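PDB 4O9D: Rik1-associated factor 1 from Schizosaccharomyces pombe, which contributes a WD-repeat propeller to the Clr4 methyltransferase complex, which ubiquitylates histone H3K14 and methylates H3K9 to establish heterochromatin. Local coordinates for residues A[179-184]-A[231-236]; A[215-220]-A[225-230]. All coordinates share one frame; numbering follows the deposited sequence.

How the interactions relate
Both interactions belong to one region of the beta-propeller, with centres about 13 Å apart. Interaction 2 pairs the two outer strands of a four-stranded blade. Interaction 1 ties the residues leading into that blade's innermost strand, 182-189, to the linker entering the next blade at strand 235-241. The clearest evidence of coupling is a salt bridge of 2.6 Å between Asp233 OD1 of interaction 1 and Lys228 NZ of interaction 2, which leaves Asp233 holding partners from both ends of the same blade. A packing contact of 4.0 Å between Phe236 CE1 and Leu215 N joins them again. Both contacts are structural packing within the propeller.

Interaction 1: A[179-184]-A[231-236]; sequences KGYSAS and TADEAF
Around Tyr181 and Asp233 the two backbones stay well apart, the nearest CA atoms being those of Tyr181 and Ala235 at 9.1 Å, so the contact is made by side chains reaching across. Lys179 and Tyr181 converge on a single carboxylate oxygen, Asp233 OD2. Lys179 NZ forms a salt bridge and hydrogen bond with Asp233 OD2 at 3.0 Å, arriving from above the carboxylate, 43° out of its plane. The lysine chain is extended from CG to NZ and meets the aspartate from the opposite direction. Tyr181 OH donates a hydrogen bond to Asp233 OD2 at 2.4 Å, a very short length that is doubtful.

The acceptor lies at the edge of the phenol, in the ring plane, while the carboxylate is turned 57° against that ring. With chi1 at -69°, the tyrosine CG stands beside its own backbone N and opposite the carbonyl carbon, which carries the ring across toward the 231-236 segment. Lys179 CB sits 3.8 Å above one ring face, offset toward the rim.

In the propeller, these residues connect successive blades: strand 182-189 is the edge strand that begins one four-stranded sheet, and strand 235-241 begins the next. Just before the first, Gly180 leaves helix 174-178 with positive phi in a Schellman motif, the turn separating Lys179 from Tyr181. Cys214, from a strand of the first blade, touches both Tyr181 and Asp233. The ammonium groups of Lys179 at OD2 and Lys228 at OD1 put positive charge beside both oxygens, which would probably favour the ionised carboxylate. The two segments bury only 126 Å² between them, and Asp233 accounts for half.

Interaction 2: A[215-220]-A[225-230]; sequences LALFDA and FVQKFN
The Phe225 ring turns its edge to one face of the Phe218 ring, a T-shaped pair with centroids 5.7 Å apart and planes at 81°. Gln227 N lies over one face of the Phe225 ring, toward the rim, and the Tyr173 ring stacks with it. The strands, 214-219 and 224-228, form the outer antiparallel hairpin of a propeller blade. On the opposite sheet face from the T-shaped pair, Leu217 lies beside Gln227. The Phe229 ring has Gln227 NE2 3.5 Å above one face, offset toward the rim, and the backbone of Leu215 and Ala216 at its edge; Gln227 NE2 also donates to Tyr268 O. Leu215 CG packs on Phe229 CD2 at 3.6 Å. With CG anti to the backbone N (chi1 -166°), Leu217 places CD1 against Phe229 CZ and CD2 beside Val226 CG1.

The backbone bonds show a classic beta bulge, with Val226 and Gln227 both facing Leu217. Leu217 O accepts from Val226 N at 2.9 Å and, weakly, from Gln227 N at 3.4 Å. Leu217 N donates to Gln227 O at 2.8 Å. The extra residue shifts the register by one, letting Phe225 pair with Phe218. Ala216 and Lys228 form a non-hydrogen-bonded pair, flanked on its far side by Phe229 N bonding to Leu215 O, and a water accepts from Leu215 N at 3.0 Å and donates to Phe229 O at 2.9 Å.

Interaction 1: A[179-184]-A[231-236]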
loop_
_atom_site.group_PDB
_atom_site.type_symbol
_atom_site.label_atom_id
_atom_site.label_comp_id
_atom_site.label_asym_id
_atom_site.label_seq_id
_atom_site.Cartn_x
_atom_site.Cartn_y
_atom_site.Cartn_z
ATOM N N LYS A 179 -6.251 -12.201 21.903
ATOM C CA LYS A 179 -7.191 -12.712 20.912
ATOM C C LYS A 179 -6.500 -13.279 19.670
ATOM O O LYS A 179 -7.172 -13.735 18.751
ATOM C CB LYS A 179 -8.181 -11.607 20.523
ATOM C CG LYS A 179 -9.136 -11.231 21.667
ATOM C CD LYS A 179 -9.967 -10.024 21.305
ATOM C CE LYS A 179 -11.107 -9.818 22.281
ATOM N NZ LYS A 179 -11.839 -8.568 21.947
ATOM N N GLY A 180 -5.171 -13.264 19.654
ATOM C CA GLY A 180 -4.410 -13.812 18.542
ATOM C C GLY A 180 -4.511 -13.024 17.231
ATOM O O GLY A 180 -4.298 -13.601 16.169
ATOM N N TYR A 181 -4.809 -11.724 17.311
ATOM C CA TYR A 181 -4.896 -10.869 16.130
ATOM C C TYR A 181 -3.547 -10.601 15.464
ATOM O O TYR A 181 -2.496 -10.650 16.103
ATOM C CB TYR A 181 -5.545 -9.520 16.473
ATOM C CG TYR A 181 -7.024 -9.587 16.826
ATOM C CD1 TYR A 181 -7.773 -10.738 16.604
ATOM C CD2 TYR A 181 -7.660 -8.497 17.393
ATOM C CE1 TYR A 181 -9.133 -10.783 16.923
ATOM C CE2 TYR A 181 -8.999 -8.542 17.729
ATOM C CZ TYR A 181 -9.729 -9.688 17.486
ATOM O OH TYR A 181 -11.066 -9.727 17.823
ATOM N N SER A 182 -3.586 -10.312 14.172
ATOM C CA SER A 182 -2.376 -9.922 13.443
ATOM C C SER A 182 -2.425 -8.425 13.225
ATOM O O SER A 182 -3.501 -7.880 13.001
ATOM C CB SER A 182 -2.290 -10.654 12.117
ATOM O OG SER A 182 -2.002 -12.037 12.333
ATOM N N ALA A 183 -1.282 -7.753 13.345
ATOM C CA ALA A 183 -1.203 -6.346 12.998
ATOM C C ALA A 183 -0.902 -6.300 11.510
ATOM O O ALA A 183 0.169 -6.758 11.063
ATOM C CB ALA A 183 -0.121 -5.649 13.778
ATOM N N SER A 184 -1.836 -5.753 10.736
ATOM C CA SER A 184 -1.701 -5.787 9.280
ATOM C C SER A 184 -1.760 -4.429 8.559
ATOM O O SER A 184 -1.516 -4.383 7.353
ATOM C CB SER A 184 -2.777 -6.711 8.689
ATOM O OG SER A 184 -2.594 -8.050 9.141
ATOM N N THR A 231 -15.228 0.674 17.358
ATOM C CA THR A 231 -15.925 -0.170 16.381
ATOM C C THR A 231 -16.058 -1.548 16.988
ATOM O O THR A 231 -15.385 -1.858 17.957
ATOM C CB THR A 231 -15.123 -0.373 15.070
ATOM O OG1 THR A 231 -14.044 -1.303 15.290
ATOM C CG2 THR A 231 -14.566 0.950 14.560
ATOM N N ALA A 232 -16.903 -2.386 16.404
ATOM C CA ALA A 232 -16.905 -3.801 16.752
ATOM C C ALA A 232 -15.558 -4.432 16.410
ATOM O O ALA A 232 -14.754 -3.816 15.671
ATOM C CB ALA A 232 -18.020 -4.508 15.971
ATOM N N ASP A 233 -15.318 -5.661 16.888
ATOM C CA ASP A 233 -14.140 -6.422 16.450
ATOM C C ASP A 233 -14.405 -6.972 15.055
ATOM O O ASP A 233 -15.311 -7.792 14.870
ATOM C CB ASP A 233 -13.776 -7.550 17.426
ATOM C CG ASP A 233 -12.848 -7.074 18.560
ATOM O OD1 ASP A 233 -12.922 -5.875 18.932
ATOM O OD2 ASP A 233 -12.038 -7.894 19.060
ATOM N N GLU A 234 -13.636 -6.462 14.086
ATOM C CA GLU A 234 -13.848 -6.688 12.657
ATOM C C GLU A 234 -12.444 -6.675 12.031
ATOM O O GLU A 234 -11.526 -6.061 12.579
ATOM C CB GLU A 234 -14.701 -5.562 12.038
ATOM C CG GLU A 234 -16.092 -5.387 12.697
ATOM C CD GLU A 234 -16.807 -4.086 12.312
ATOM O OE1 GLU A 234 -16.207 -3.178 11.680
ATOM O OE2 GLU A 234 -17.987 -3.972 12.674
ATOM N N ALA A 235 -12.286 -7.351 10.901
ATOM C CA ALA A 235 -10.987 -7.467 10.236
ATOM C C ALA A 235 -10.758 -6.248 9.354
ATOM O O ALA A 235 -11.389 -6.099 8.298
ATOM C CB ALA A 235 -10.931 -8.736 9.399
ATOM N N PHE A 236 -9.836 -5.396 9.768
ATOM C CA PHE A 236 -9.530 -4.204 9.008
ATOM C C PHE A 236 -8.616 -4.524 7.839
ATOM O O PHE A 236 -7.658 -5.285 7.970
ATOM C CB PHE A 236 -8.976 -3.109 9.913
ATOM C CG PHE A 236 -10.046 -2.451 10.719
ATOM C CD1 PHE A 236 -10.586 -3.089 11.824
ATOM C CD2 PHE A 236 -10.568 -1.234 10.334
ATOM C CE1 PHE A 236 -11.623 -2.511 12.531
ATOM C CE2 PHE A 236 -11.603 -0.656 11.040
ATOM C CZ PHE A 236 -12.130 -1.283 12.128
#

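Interaction 2: A[215-220]-A[225-230]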
loop_
_atom_site.group_PDB
_atom_site.type_symbol
_atom_site.label_atom_id
_atom_site.label_comp_id
_atom_site.label_asym_id
_atom_site.label_seq_id
_atom_site.Cartn_x
_atom_site.Cartn_y
_atom_site.Cartn_z
ATOM N N LEU A 215 -9.102 -1.709 15.495
ATOM C CA LEU A 215 -8.318 -0.544 15.114
ATOM C C LEU A 215 -7.891 0.185 16.400
ATOM O O LEU A 215 -8.742 0.500 17.248
ATOM C CB LEU A 215 -9.164 0.361 14.198
ATOM C CG LEU A 215 -8.423 1.517 13.525
ATOM C CD1 LEU A 215 -7.445 0.946 12.460
ATOM C CD2 LEU A 215 -9.409 2.491 12.932
ATOM N N ALA A 216 -6.577 0.379 16.584
ATOM C CA ALA A 216 -6.050 0.992 17.809
ATOM C C ALA A 216 -5.126 2.180 17.539
ATOM O O ALA A 216 -4.629 2.359 16.416
ATOM C CB ALA A 216 -5.302 -0.041 18.639
ATOM N N LEU A 217 -4.891 2.986 18.575
ATOM C CA LEU A 217 -4.016 4.135 18.446
ATOM C C LEU A 217 -2.882 4.059 19.458
ATOM O O LEU A 217 -3.104 3.649 20.604
ATOM C CB LEU A 217 -4.803 5.413 18.690
ATOM C CG LEU A 217 -4.130 6.728 18.272
ATOM C CD1 LEU A 217 -4.012 6.865 16.721
ATOM C CD2 LEU A 217 -4.891 7.927 18.894
ATOM N N PHE A 218 -1.684 4.479 19.041
ATOM C CA PHE A 218 -0.515 4.524 19.928
ATOM C C PHE A 218 0.133 5.926 19.886
ATOM O O PHE A 218 0.043 6.637 18.881
ATOM C CB PHE A 218 0.517 3.485 19.488
ATOM C CG PHE A 218 0.128 2.057 19.777
ATOM C CD1 PHE A 218 -0.732 1.365 18.926
ATOM C CD2 PHE A 218 0.647 1.401 20.879
ATOM C CE1 PHE A 218 -1.082 0.040 19.194
ATOM C CE2 PHE A 218 0.308 0.093 21.157
ATOM C CZ PHE A 218 -0.562 -0.593 20.323
ATOM N N ASP A 219 0.786 6.333 20.973
ATOM C CA ASP A 219 1.592 7.554 20.950
ATOM C C ASP A 219 3.005 7.195 20.483
ATOM O O ASP A 219 3.625 6.266 21.025
ATOM C CB ASP A 219 1.642 8.192 22.349
ATOM C CG ASP A 219 2.482 9.442 22.373
ATOM O OD1 ASP A 219 2.049 10.447 21.774
ATOM O OD2 ASP A 219 3.589 9.401 22.952
ATOM N N ALA A 220 3.533 7.900 19.482
ATOM C CA ALA A 220 4.831 7.499 18.931
ATOM C C ALA A 220 6.037 7.874 19.800
ATOM O O ALA A 220 6.991 7.133 19.832
ATOM C CB ALA A 220 5.042 8.033 17.505
ATOM N N PHE A 225 0.261 2.503 24.218
ATOM C CA PHE A 225 -1.139 2.377 23.800
ATOM C C PHE A 225 -1.945 3.575 24.272
ATOM O O PHE A 225 -1.798 4.008 25.416
ATOM C CB PHE A 225 -1.712 1.100 24.407
ATOM C CG PHE A 225 -3.146 0.841 24.062
ATOM C CD1 PHE A 225 -3.489 0.301 22.830
ATOM C CD2 PHE A 225 -4.151 1.106 24.979
ATOM C CE1 PHE A 225 -4.812 0.041 22.513
ATOM C CE2 PHE A 225 -5.487 0.847 24.661
ATOM C CZ PHE A 225 -5.809 0.311 23.430
ATOM N N VAL A 226 -2.806 4.108 23.401
ATOM C CA VAL A 226 -3.650 5.232 23.765
ATOM C C VAL A 226 -5.132 4.838 23.844
ATOM O O VAL A 226 -5.781 5.127 24.844
ATOM C CB VAL A 226 -3.432 6.422 22.810
ATOM C CG1 VAL A 226 -4.516 7.482 22.973
ATOM C CG2 VAL A 226 -2.021 7.003 23.018
ATOM N N GLN A 227 -5.662 4.176 22.813
ATOM C CA GLN A 227 -7.080 3.816 22.795
ATOM C C GLN A 227 -7.419 2.765 21.716
ATOM O O GLN A 227 -6.693 2.595 20.716
ATOM C CB GLN A 227 -7.928 5.065 22.537
ATOM C CG GLN A 227 -7.916 5.511 21.086
ATOM C CD GLN A 227 -8.713 6.789 20.817
ATOM O OE1 GLN A 227 -8.679 7.733 21.601
ATOM N NE2 GLN A 227 -9.411 6.830 19.680
ATOM N N LYS A 228 -8.506 2.038 21.947
ATOM C CA LYS A 228 -9.167 1.307 20.860
ATOM C C LYS A 228 -10.193 2.265 20.223
ATOM O O LYS A 228 -10.962 2.927 20.937
ATOM C CB LYS A 228 -9.856 0.056 21.409
ATOM C CG LYS A 228 -10.476 -0.874 20.372
ATOM C CD LYS A 228 -11.353 -1.944 21.062
ATOM C CE LYS A 228 -11.490 -3.216 20.204
ATOM N NZ LYS A 228 -12.325 -4.285 20.867
ATOM N N PHE A 229 -10.205 2.363 18.890
ATOM C CA PHE A 229 -11.247 3.140 18.234
ATOM C C PHE A 229 -12.584 2.416 18.432
ATOM O O PHE A 229 -12.625 1.187 18.508
ATOM C CB PHE A 229 -10.946 3.312 16.745
ATOM C CG PHE A 229 -9.830 4.280 16.458
ATOM C CD1 PHE A 229 -10.088 5.635 16.343
ATOM C CD2 PHE A 229 -8.531 3.837 16.320
ATOM C CE1 PHE A 229 -9.067 6.534 16.071
ATOM C CE2 PHE A 229 -7.516 4.723 16.039
ATOM C CZ PHE A 229 -7.782 6.082 15.917
ATOM N N ASN A 230 -13.665 3.175 18.516
ATOM C CA ASN A 230 -14.963 2.578 18.869
ATOM C C ASN A 230 -15.630 1.908 17.662
ATOM O O ASN A 230 -16.465 2.503 17.022
ATOM C CB ASN A 230 -15.881 3.641 19.489
ATOM C CG ASN A 230 -17.184 3.058 20.042
ATOM O OD1 ASN A 230 -17.253 1.893 20.427
ATOM N ND2 ASN A 230 -18.229 3.872 20.047
HETATM O O HOH W 1 -11.594 -1.069 16.989
#